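Local coordinates for protein DegT/DnrJ/EryC1/StrS aminotransferase (Brucella abortus 2308, PDB 4QGR) that binds pyridoxal-5'-phosphate and probably works as a transaminase of the DegT/DnrJ/EryC1/StrS family, its two subunits sharing the cofactor sites, at residues Y38-V44 with R244-A250; E58-A62 with A218-R222; H189-F195 with G207-T212. One frame throughout, in Å; residues are numbered along the deposited sequence.

How the interactions relate
All three interactions sit in the aminotransferase fold around one edge of its mixed sheet. Interaction 3 pairs strands 190-194 and 208-212; interaction 2 lays helix 215-224 against strand 59-63, the next strand and an edge strand within this chain, so their centres are only 9 Å apart and Ile61 N lies 2.8 Å from Met210 O. Interaction 1, 15 to 16 Å from the other two, joins the start of helix 42-55 to the start of helix 247-278, and Leu245 reaches both Ala62 and Gly207. Along the chain 1 encloses 2, and 2 encloses 3. Interaction 3 carries the phosphate-binding Ser194, interaction 1 lies at the subunit interface, and interaction 2 packs the sheet edge.

Interaction 1. Residues Y38-V44 with R244-A250; sequences YILGPEV and RLDTIQA. With ACT (acetate ion), chain D.
Two backbone groups grip Thr247 OG1: Gly41 N donates to it at 2.8 Å with an N-H...O angle of 153°, and the hydroxyl is also hydrogen-bonded to Arg37 O, just ahead of the loop 38-41. The side chain sits with OG1 beside its own backbone N and CG2 anti to that N (chi1 -53°), which turns the hydroxyl into the loop and sends the methyl across Glu43, with CG2 3.3 Å from OE1. That carboxylate's other oxygen pairs with Lys31. Thr247 N makes a weak bond to Tyr38 O. Two waters fill out the backbone link: one joins Tyr38 O to Ile248 N, the other Leu40 N to Leu245 O.

Further along, Val44 CG2 rests 3.5 Å from Leu245 O, and Ala250 CB packs on the Glu43 backbone. At the far end Ile39 CG2 covers one face of the Arg244 guanidinium, 3.7 Å from NE and displaced toward the rim. NH1 and NH2 of Arg244 hold the two oxygens of an acetate, probably from the crystallisation liquor, each at 3.0 Å, and NH2 also forms a salt bridge with Asp206 of the second subunit. Here two helix starts meet at the dimer interface, beside Asn242, whose counterpart in the second subunit bonds this chain's pyridoxal phosphate: the shared active site of aminotransferase dimers.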
loop_
_atom_site.group_PDB
_atom_site.type_symbol
_atom_site.label_atom_id
_atom_site.label_comp_id
_atom_site.label_asym_id
_atom_site.label_seq_id
_atom_site.Cartn_x
_atom_site.Cartn_y
_atom_site.Cartn_z
ATOM N N TYR A 38 10.599 -2.427 -12.609
ATOM C CA TYR A 38 10.340 -2.513 -11.176
ATOM C C TYR A 38 8.862 -2.471 -10.832
ATOM O O TYR A 38 8.480 -2.820 -9.700
ATOM C CB TYR A 38 11.079 -1.367 -10.473
ATOM C CG TYR A 38 12.552 -1.407 -10.742
ATOM C CD1 TYR A 38 13.309 -2.542 -10.434
ATOM C CD2 TYR A 38 13.201 -0.325 -11.310
ATOM C CE1 TYR A 38 14.667 -2.618 -10.741
ATOM C CE2 TYR A 38 14.553 -0.376 -11.609
ATOM C CZ TYR A 38 15.296 -1.522 -11.277
ATOM O OH TYR A 38 16.647 -1.562 -11.555
ATOM N N ILE A 39 8.041 -1.986 -11.755
ATOM C CA ILE A 39 6.620 -1.908 -11.531
ATOM C C ILE A 39 5.900 -2.762 -12.564
ATOM O O ILE A 39 5.990 -2.499 -13.766
ATOM C CB ILE A 39 6.110 -0.449 -11.669
ATOM C CG1 ILE A 39 6.849 0.492 -10.711
ATOM C CG2 ILE A 39 4.625 -0.386 -11.513
ATOM C CD1 ILE A 39 6.567 0.284 -9.226
ATOM N N LEU A 40 5.142 -3.731 -12.086
ATOM C CA LEU A 40 4.438 -4.680 -12.961
ATOM C C LEU A 40 5.322 -5.259 -14.064
ATOM O O LEU A 40 4.931 -5.360 -15.252
ATOM C CB LEU A 40 3.180 -4.039 -13.532
ATOM C CG LEU A 40 2.185 -3.483 -12.520
ATOM C CD1 LEU A 40 1.063 -2.732 -13.213
ATOM C CD2 LEU A 40 1.648 -4.577 -11.623
ATOM N N GLY A 41 6.507 -5.704 -13.666
ATOM C CA GLY A 41 7.400 -6.408 -14.582
ATOM C C GLY A 41 6.914 -7.813 -14.763
ATOM O O GLY A 41 5.902 -8.206 -14.178
ATOM N N PRO A 42 7.632 -8.602 -15.573
ATOM C CA PRO A 42 7.095 -9.889 -15.996
ATOM C C PRO A 42 6.785 -10.861 -14.894
ATOM O O PRO A 42 5.828 -11.606 -15.008
ATOM C CB PRO A 42 8.191 -10.462 -16.899
ATOM C CG PRO A 42 8.856 -9.241 -17.425
ATOM C CD PRO A 42 8.825 -8.217 -16.343
ATOM N N GLU A 43 7.578 -10.837 -13.818
ATOM C CA GLU A 43 7.383 -11.743 -12.712
ATOM C C GLU A 43 5.999 -11.586 -12.064
ATOM O O GLU A 43 5.473 -12.546 -11.533
ATOM C CB GLU A 43 8.493 -11.580 -11.639
ATOM C CG GLU A 43 9.866 -12.129 -12.049
ATOM C CD GLU A 43 10.701 -11.192 -12.915
ATOM O OE1 GLU A 43 10.217 -10.168 -13.423
ATOM O OE2 GLU A 43 11.881 -11.517 -13.136
ATOM N N VAL A 44 5.399 -10.401 -12.133
ATOM C CA VAL A 44 4.092 -10.208 -11.512
ATOM C C VAL A 44 3.030 -11.094 -12.178
ATOM O O VAL A 44 2.395 -11.911 -11.534
ATOM C CB VAL A 44 3.674 -8.729 -11.456
ATOM C CG1 VAL A 44 2.353 -8.574 -10.734
ATOM C CG2 VAL A 44 4.721 -7.924 -10.703
ATOM N N ARG A 244 -0.033 -2.285 -5.781
ATOM C CA ARG A 244 0.675 -3.201 -6.679
ATOM C C ARG A 244 1.636 -4.069 -5.889
ATOM O O ARG A 244 2.250 -3.628 -4.906
ATOM C CB ARG A 244 1.435 -2.411 -7.748
ATOM C CG ARG A 244 0.521 -1.616 -8.673
ATOM C CD ARG A 244 1.283 -0.769 -9.691
ATOM N NE ARG A 244 1.948 0.368 -9.075
ATOM C CZ ARG A 244 2.012 1.593 -9.586
ATOM N NH1 ARG A 244 1.432 1.886 -10.750
ATOM N NH2 ARG A 244 2.705 2.509 -8.958
ATOM N N LEU A 245 1.772 -5.321 -6.332
ATOM C CA LEU A 245 2.890 -6.170 -5.879
ATOM C C LEU A 245 4.145 -5.828 -6.665
ATOM O O LEU A 245 4.132 -5.887 -7.921
ATOM C CB LEU A 245 2.549 -7.623 -6.101
ATOM C CG LEU A 245 3.555 -8.700 -5.663
ATOM C CD1 LEU A 245 3.616 -8.729 -4.182
ATOM C CD2 LEU A 245 3.144 -10.078 -6.196
ATOM N N ASP A 246 5.224 -5.482 -5.954
ATOM C CA ASP A 246 6.464 -5.075 -6.627
ATOM C C ASP A 246 7.014 -6.278 -7.428
ATOM O O ASP A 246 6.932 -7.428 -6.972
ATOM C CB ASP A 246 7.567 -4.684 -5.646
ATOM C CG ASP A 246 7.287 -3.455 -4.831
ATOM O OD1 ASP A 246 6.446 -2.558 -5.205
ATOM O OD2 ASP A 246 7.980 -3.370 -3.748
ATOM N N THR A 247 7.606 -6.014 -8.576
ATOM C CA THR A 247 8.236 -7.055 -9.387
ATOM C C THR A 247 9.245 -7.835 -8.555
ATOM O O THR A 247 9.313 -9.056 -8.600
ATOM C CB THR A 247 8.976 -6.448 -10.579
ATOM O OG1 THR A 247 8.089 -5.583 -11.304
ATOM C CG2 THR A 247 9.454 -7.551 -11.517
ATOM N N ILE A 248 10.032 -7.101 -7.769
ATOM C CA ILE A 248 11.048 -7.757 -6.944
ATOM C C ILE A 248 10.419 -8.717 -5.941
ATOM O O ILE A 248 10.973 -9.796 -5.683
ATOM C CB ILE A 248 11.960 -6.691 -6.293
ATOM C CG1 ILE A 248 13.275 -7.302 -5.859
ATOM C CG2 ILE A 248 11.269 -5.952 -5.155
ATOM C CD1 ILE A 248 14.292 -6.293 -5.408
ATOM N N GLN A 249 9.246 -8.388 -5.405
ATOM C CA GLN A 249 8.593 -9.310 -4.482
ATOM C C GLN A 249 7.918 -10.465 -5.212
ATOM O O GLN A 249 7.897 -11.619 -4.707
ATOM C CB GLN A 249 7.574 -8.549 -3.601
ATOM C CG GLN A 249 8.191 -7.523 -2.695
ATOM C CD GLN A 249 9.301 -8.053 -1.827
ATOM O OE1 GLN A 249 9.313 -9.235 -1.442
ATOM N NE2 GLN A 249 10.201 -7.158 -1.435
ATOM N N ALA A 250 7.371 -10.222 -6.395
ATOM C CA ALA A 250 6.841 -11.355 -7.212
ATOM C C ALA A 250 7.944 -12.399 -7.529
ATOM O O ALA A 250 7.695 -13.614 -7.529
ATOM C CB ALA A 250 6.187 -10.867 -8.471
HETATM C C ACT D . 2.180 5.628 -10.607
HETATM O O ACT D . 1.678 4.795 -11.414
HETATM O OXT ACT D . 2.142 5.462 -9.380
HETATM C CH3 ACT D . 2.858 6.867 -11.127
HETATM O O HOH W 1 10.223 -4.192 -8.003
HETATM O O HOH W 2 4.720 -3.843 -9.405
#

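Interaction 2. Residues E58-A62 with A218-R222; sequences EHVIA and ADTLR
Arg222 reaches back from its helix to the strand with its chain extended from CG to NE, and NH2 donates to Val60 O at 2.8 Å. The bond is bent; the nitrogen stands above the carbonyl plane, and the oxygen lies somewhat out of the guanidinium plane. The same NH2 donates to a water that meets ND1 of His59 at 2.8 Å, and this water lies in plane at the edge of both flat groups. NH1 is taken by a salt bridge to Glu48, whose carboxylate also accepts from Ala62 N, so one acid of helix 42-55 holds both the arginine and the strand.

Ile61 lies beneath the guanidinium, its CG1 over the centre of one face and 3.9 Å from CZ. With CG1 beside the backbone N (chi1 -55°) and an unusual chi2 of 95°, CD1 swings toward the helix and ends 4.1 Å from both Ala218 CB and Leu221 CD1. Ile61 CG2 meets Arg222 CG at 3.9 Å.

The helix follows strand 208-212 in the chain and runs almost parallel to 59-62, covering one face of the sheet of this aminotransferase fold where 59-63 is an edge strand within this chain.

His59 offers a ring face to the helix. With the ring turned to chi2 -81°, that face meets Ala218 CB in a CH-pi contact, the methyl 3.6 Å from His59 CG. Leu221 meanwhile crosses Ile61 at about a right angle and goes on to Met72 and Pro73 of helix 68-76.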
loop_
_atom_site.group_PDB
_atom_site.type_symbol
_atom_site.label_atom_id
_atom_site.label_comp_id
_atom_site.label_asym_id
_atom_site.label_seq_id
_atom_site.Cartn_x
_atom_site.Cartn_y
_atom_site.Cartn_z
ATOM N N GLU A 58 -9.374 -18.842 -11.564
ATOM C CA GLU A 58 -9.111 -18.350 -12.928
ATOM C C GLU A 58 -8.349 -17.042 -12.935
ATOM O O GLU A 58 -7.585 -16.774 -13.872
ATOM C CB GLU A 58 -10.415 -18.135 -13.677
ATOM C CG GLU A 58 -11.212 -19.407 -13.887
ATOM C CD GLU A 58 -12.486 -19.175 -14.691
ATOM O OE1 GLU A 58 -12.461 -18.398 -15.676
ATOM O OE2 GLU A 58 -13.513 -19.776 -14.314
ATOM N N HIS A 59 -8.582 -16.213 -11.934
ATOM C CA HIS A 59 -7.978 -14.871 -11.883
ATOM C C HIS A 59 -7.260 -14.643 -10.587
ATOM O O HIS A 59 -7.871 -14.758 -9.524
ATOM C CB HIS A 59 -9.035 -13.760 -12.073
ATOM C CG HIS A 59 -9.853 -13.930 -13.325
ATOM N ND1 HIS A 59 -9.403 -13.533 -14.565
ATOM C CD2 HIS A 59 -11.063 -14.500 -13.525
ATOM C CE1 HIS A 59 -10.296 -13.870 -15.489
ATOM N NE2 HIS A 59 -11.322 -14.444 -14.879
ATOM N N VAL A 60 -5.990 -14.232 -10.674
ATOM C CA VAL A 60 -5.214 -13.804 -9.497
ATOM C C VAL A 60 -4.795 -12.379 -9.756
ATOM O O VAL A 60 -4.203 -12.070 -10.824
ATOM C CB VAL A 60 -3.960 -14.643 -9.270
ATOM C CG1 VAL A 60 -3.119 -14.049 -8.109
ATOM C CG2 VAL A 60 -4.341 -16.117 -9.041
ATOM N N ILE A 61 -5.146 -11.507 -8.817
ATOM C CA ILE A 61 -4.866 -10.076 -8.951
ATOM C C ILE A 61 -3.904 -9.703 -7.815
ATOM O O ILE A 61 -4.319 -9.455 -6.669
ATOM C CB ILE A 61 -6.147 -9.245 -8.867
ATOM C CG1 ILE A 61 -7.194 -9.697 -9.893
ATOM C CG2 ILE A 61 -5.809 -7.767 -9.061
ATOM C CD1 ILE A 61 -8.183 -10.685 -9.317
ATOM N N ALA A 62 -2.624 -9.635 -8.146
ATOM C CA ALA A 62 -1.605 -9.297 -7.129
ATOM C C ALA A 62 -1.782 -7.847 -6.700
ATOM O O ALA A 62 -2.223 -7.029 -7.489
ATOM C CB ALA A 62 -0.196 -9.564 -7.668
ATOM N N ALA A 218 -12.712 -9.361 -11.566
ATOM C CA ALA A 218 -11.253 -9.273 -11.728
ATOM C C ALA A 218 -10.868 -7.968 -12.471
ATOM O O ALA A 218 -9.935 -7.296 -12.105
ATOM C CB ALA A 218 -10.732 -10.501 -12.483
ATOM N N ASP A 219 -11.595 -7.626 -13.526
ATOM C CA ASP A 219 -11.281 -6.426 -14.323
ATOM C C ASP A 219 -11.440 -5.191 -13.473
ATOM O O ASP A 219 -10.636 -4.269 -13.561
ATOM C CB ASP A 219 -12.227 -6.314 -15.518
ATOM C CG ASP A 219 -11.924 -7.307 -16.628
ATOM O OD1 ASP A 219 -10.833 -7.905 -16.657
ATOM O OD2 ASP A 219 -12.802 -7.481 -17.514
ATOM N N THR A 220 -12.479 -5.175 -12.662
ATOM C CA THR A 220 -12.758 -4.049 -11.774
ATOM C C THR A 220 -11.666 -3.948 -10.727
ATOM O O THR A 220 -11.229 -2.857 -10.392
ATOM C CB THR A 220 -14.179 -4.151 -11.151
ATOM O OG1 THR A 220 -15.167 -4.251 -12.231
ATOM C CG2 THR A 220 -14.453 -2.968 -10.394
ATOM N N LEU A 221 -11.215 -5.080 -10.209
ATOM C CA LEU A 221 -10.144 -5.053 -9.178
ATOM C C LEU A 221 -8.832 -4.506 -9.775
ATOM O O LEU A 221 -8.094 -3.750 -9.140
ATOM C CB LEU A 221 -9.919 -6.425 -8.538
ATOM C CG LEU A 221 -11.088 -6.863 -7.677
ATOM C CD1 LEU A 221 -10.911 -8.316 -7.287
ATOM C CD2 LEU A 221 -11.240 -6.003 -6.425
ATOM N N ARG A 222 -8.572 -4.857 -11.030
ATOM C CA ARG A 222 -7.367 -4.405 -11.684
ATOM C C ARG A 222 -7.429 -2.909 -11.963
ATOM O O ARG A 222 -6.389 -2.244 -12.021
ATOM C CB ARG A 222 -7.056 -5.186 -12.965
ATOM C CG ARG A 222 -6.701 -6.658 -12.711
ATOM C CD ARG A 222 -6.138 -7.348 -13.960
ATOM N NE ARG A 222 -6.122 -8.815 -13.856
ATOM C CZ ARG A 222 -5.197 -9.512 -13.185
ATOM N NH1 ARG A 222 -4.219 -8.892 -12.515
ATOM N NH2 ARG A 222 -5.277 -10.824 -13.151
HETATM O O HOH W 3 -6.757 -12.681 -14.877
#

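Interaction 3. Residues H189-F195 with G207-T212; sequences HVGATSF and GGAMFT. With PLP (pyridoxal-5'-phosphate), chain E.
Gly191 and Phe211 satisfy each other's backbone in both directions: Gly191 N donates to Phe211 O and Phe211 N to Gly191 O, both at 2.8 Å. This is one rung of an antiparallel pair, strands 190-194 and 208-212, in the mixed sheet of the PLP-dependent aminotransferase fold. The next hydrogen-bonded pair joins Thr193 and Ala209: Thr193 N points almost straight down the carbonyl of Ala209, whereas Ala209 N reaches Thr193 O at 3.1 Å from above the carbonyl plane. Phe195 N bonds to Gly207 O beyond the strand ends. At the opposite end Thr212 OG1 donates to His189 O at 2.8 Å and in turn accepts from Asp214 N. Phe211 O and Gly191 O each receive an additional CA-H contact, from Val190 and Met210.

Thr193 keeps its hydroxyl on Ala171 O, in the neighbouring loop, and turns its methyl to the edge of the Phe211 ring, CG2 3.6 Å from CZ. On that same face of the sheet Phe195 CE2 comes obliquely to within 3.8 Å of Ala209 CB.

The other face, with Ala192, Ser194 and Met210, looks to the cofactor and helix 68-76. Gly66, Thr67, Gln173 and Lys199 of the same chain, and Asn242 of the second subunit, also hydrogen-bond the cofactor. Ser194 OG, anti to its own N (chi1 174°), accepts from Tyr196 N and donates to O1P of the pyridoxal phosphate at 2.6 Å.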
loop_
_atom_site.group_PDB
_atom_site.type_symbol
_atom_site.label_atom_id
_atom_site.label_comp_id
_atom_site.label_asym_id
_atom_site.label_seq_id
_atom_site.Cartn_x
_atom_site.Cartn_y
_atom_site.Cartn_z
ATOM N N HIS A 189 -17.132 -15.072 -3.089
ATOM C CA HIS A 189 -17.119 -14.378 -4.385
ATOM C C HIS A 189 -15.680 -14.014 -4.811
ATOM O O HIS A 189 -15.351 -13.916 -6.004
ATOM C CB HIS A 189 -17.993 -13.116 -4.303
ATOM C CG HIS A 189 -19.465 -13.396 -4.170
ATOM N ND1 HIS A 189 -20.097 -13.530 -2.948
ATOM C CD2 HIS A 189 -20.437 -13.536 -5.115
ATOM C CE1 HIS A 189 -21.375 -13.797 -3.135
ATOM N NE2 HIS A 189 -21.616 -13.787 -4.443
ATOM N N VAL A 190 -14.838 -13.808 -3.805
ATOM C CA VAL A 190 -13.482 -13.337 -3.981
ATOM C C VAL A 190 -12.705 -13.717 -2.718
ATOM O O VAL A 190 -13.249 -13.709 -1.598
ATOM C CB VAL A 190 -13.468 -11.792 -4.217
ATOM C CG1 VAL A 190 -13.988 -11.064 -3.005
ATOM C CG2 VAL A 190 -12.129 -11.239 -4.635
ATOM N N GLY A 191 -11.442 -14.071 -2.921
ATOM C CA GLY A 191 -10.538 -14.364 -1.838
ATOM C C GLY A 191 -9.472 -13.303 -1.767
ATOM O O GLY A 191 -9.142 -12.672 -2.758
ATOM N N ALA A 192 -8.911 -13.157 -0.566
ATOM C CA ALA A 192 -7.868 -12.202 -0.276
ATOM C C ALA A 192 -6.733 -12.869 0.504
ATOM O O ALA A 192 -6.993 -13.672 1.404
ATOM C CB ALA A 192 -8.438 -11.066 0.571
ATOM N N THR A 193 -5.486 -12.485 0.223
ATOM C CA THR A 193 -4.393 -12.922 1.073
ATOM C C THR A 193 -3.287 -11.865 1.211
ATOM O O THR A 193 -3.278 -10.826 0.534
ATOM C CB THR A 193 -3.785 -14.267 0.605
ATOM O OG1 THR A 193 -2.997 -14.871 1.643
ATOM C CG2 THR A 193 -2.902 -14.061 -0.591
ATOM N N SER A 194 -2.391 -12.200 2.128
ATOM C CA SER A 194 -1.241 -11.435 2.500
ATOM C C SER A 194 -0.000 -12.241 2.199
ATOM O O SER A 194 0.008 -13.444 2.478
ATOM C CB SER A 194 -1.270 -11.200 4.023
ATOM O OG SER A 194 -0.042 -10.567 4.401
ATOM N N PHE A 195 1.081 -11.534 1.800
ATOM C CA PHE A 195 2.396 -12.113 1.611
ATOM C C PHE A 195 3.350 -11.475 2.595
ATOM O O PHE A 195 4.560 -11.428 2.404
ATOM C CB PHE A 195 2.862 -11.956 0.153
ATOM C CG PHE A 195 1.955 -12.609 -0.859
ATOM C CD1 PHE A 195 1.510 -13.916 -0.708
ATOM C CD2 PHE A 195 1.519 -11.918 -1.972
ATOM C CE1 PHE A 195 0.659 -14.506 -1.625
ATOM C CE2 PHE A 195 0.683 -12.513 -2.909
ATOM C CZ PHE A 195 0.251 -13.787 -2.748
ATOM N N GLY A 207 3.163 -7.478 0.639
ATOM C CA GLY A 207 2.543 -7.907 -0.623
ATOM C C GLY A 207 1.218 -8.555 -0.301
ATOM O O GLY A 207 0.980 -8.959 0.829
ATOM N N GLY A 208 0.409 -8.757 -1.323
ATOM C CA GLY A 208 -0.910 -9.367 -1.185
ATOM C C GLY A 208 -1.470 -9.817 -2.510
ATOM O O GLY A 208 -0.862 -9.599 -3.548
ATOM N N ALA A 209 -2.629 -10.475 -2.482
ATOM C CA ALA A 209 -3.324 -10.760 -3.729
ATOM C C ALA A 209 -4.801 -10.991 -3.478
ATOM O O ALA A 209 -5.239 -11.292 -2.332
ATOM C CB ALA A 209 -2.736 -11.989 -4.389
ATOM N N MET A 210 -5.532 -10.978 -4.577
ATOM C CA MET A 210 -6.984 -11.274 -4.589
ATOM C C MET A 210 -7.220 -12.341 -5.621
ATOM O O MET A 210 -6.475 -12.440 -6.594
ATOM C CB MET A 210 -7.814 -10.035 -4.904
ATOM C CG MET A 210 -7.531 -8.895 -3.923
ATOM S SD MET A 210 -8.231 -7.307 -4.393
ATOM C CE MET A 210 -7.173 -6.948 -5.787
ATOM N N PHE A 211 -8.278 -13.115 -5.396
ATOM C CA PHE A 211 -8.591 -14.301 -6.172
ATOM C C PHE A 211 -10.071 -14.315 -6.549
ATOM O O PHE A 211 -10.938 -14.023 -5.719
ATOM C CB PHE A 211 -8.276 -15.553 -5.356
ATOM C CG PHE A 211 -6.932 -15.523 -4.681
ATOM C CD1 PHE A 211 -5.770 -15.605 -5.440
ATOM C CD2 PHE A 211 -6.819 -15.426 -3.316
ATOM C CE1 PHE A 211 -4.520 -15.604 -4.855
ATOM C CE2 PHE A 211 -5.562 -15.378 -2.723
ATOM C CZ PHE A 211 -4.414 -15.490 -3.478
ATOM N N THR A 212 -10.391 -14.653 -7.801
ATOM C CA THR A 212 -11.783 -14.818 -8.152
ATOM C C THR A 212 -11.906 -15.562 -9.475
ATOM O O THR A 212 -10.997 -15.547 -10.302
ATOM C CB THR A 212 -12.528 -13.475 -8.247
ATOM O OG1 THR A 212 -13.936 -13.713 -8.385
ATOM C CG2 THR A 212 -12.010 -12.597 -9.381
HETATM N N1 PLP E . -6.215 -10.616 7.553
HETATM C C2 PLP E . -5.671 -11.468 8.441
HETATM C C2A PLP E . -6.459 -12.615 9.026
HETATM C C3 PLP E . -4.228 -11.311 8.773
HETATM O O3 PLP E . -3.671 -12.180 9.608
HETATM C C4 PLP E . -3.503 -10.134 8.223
HETATM C C4A PLP E . -2.065 -9.814 8.362
HETATM O O4A PLP E . -1.203 -10.670 8.354
HETATM C C5 PLP E . -4.234 -9.279 7.278
HETATM C C6 PLP E . -5.569 -9.577 6.996
HETATM C C5A PLP E . -3.565 -8.077 6.650
HETATM O O4P PLP E . -2.512 -8.449 5.749
HETATM P P PLP E . -1.232 -7.496 5.554
HETATM O O1P PLP E . -0.507 -7.981 4.301
HETATM O O2P PLP E . -1.715 -6.069 5.506
HETATM O O3P PLP E . -0.420 -7.816 6.820
#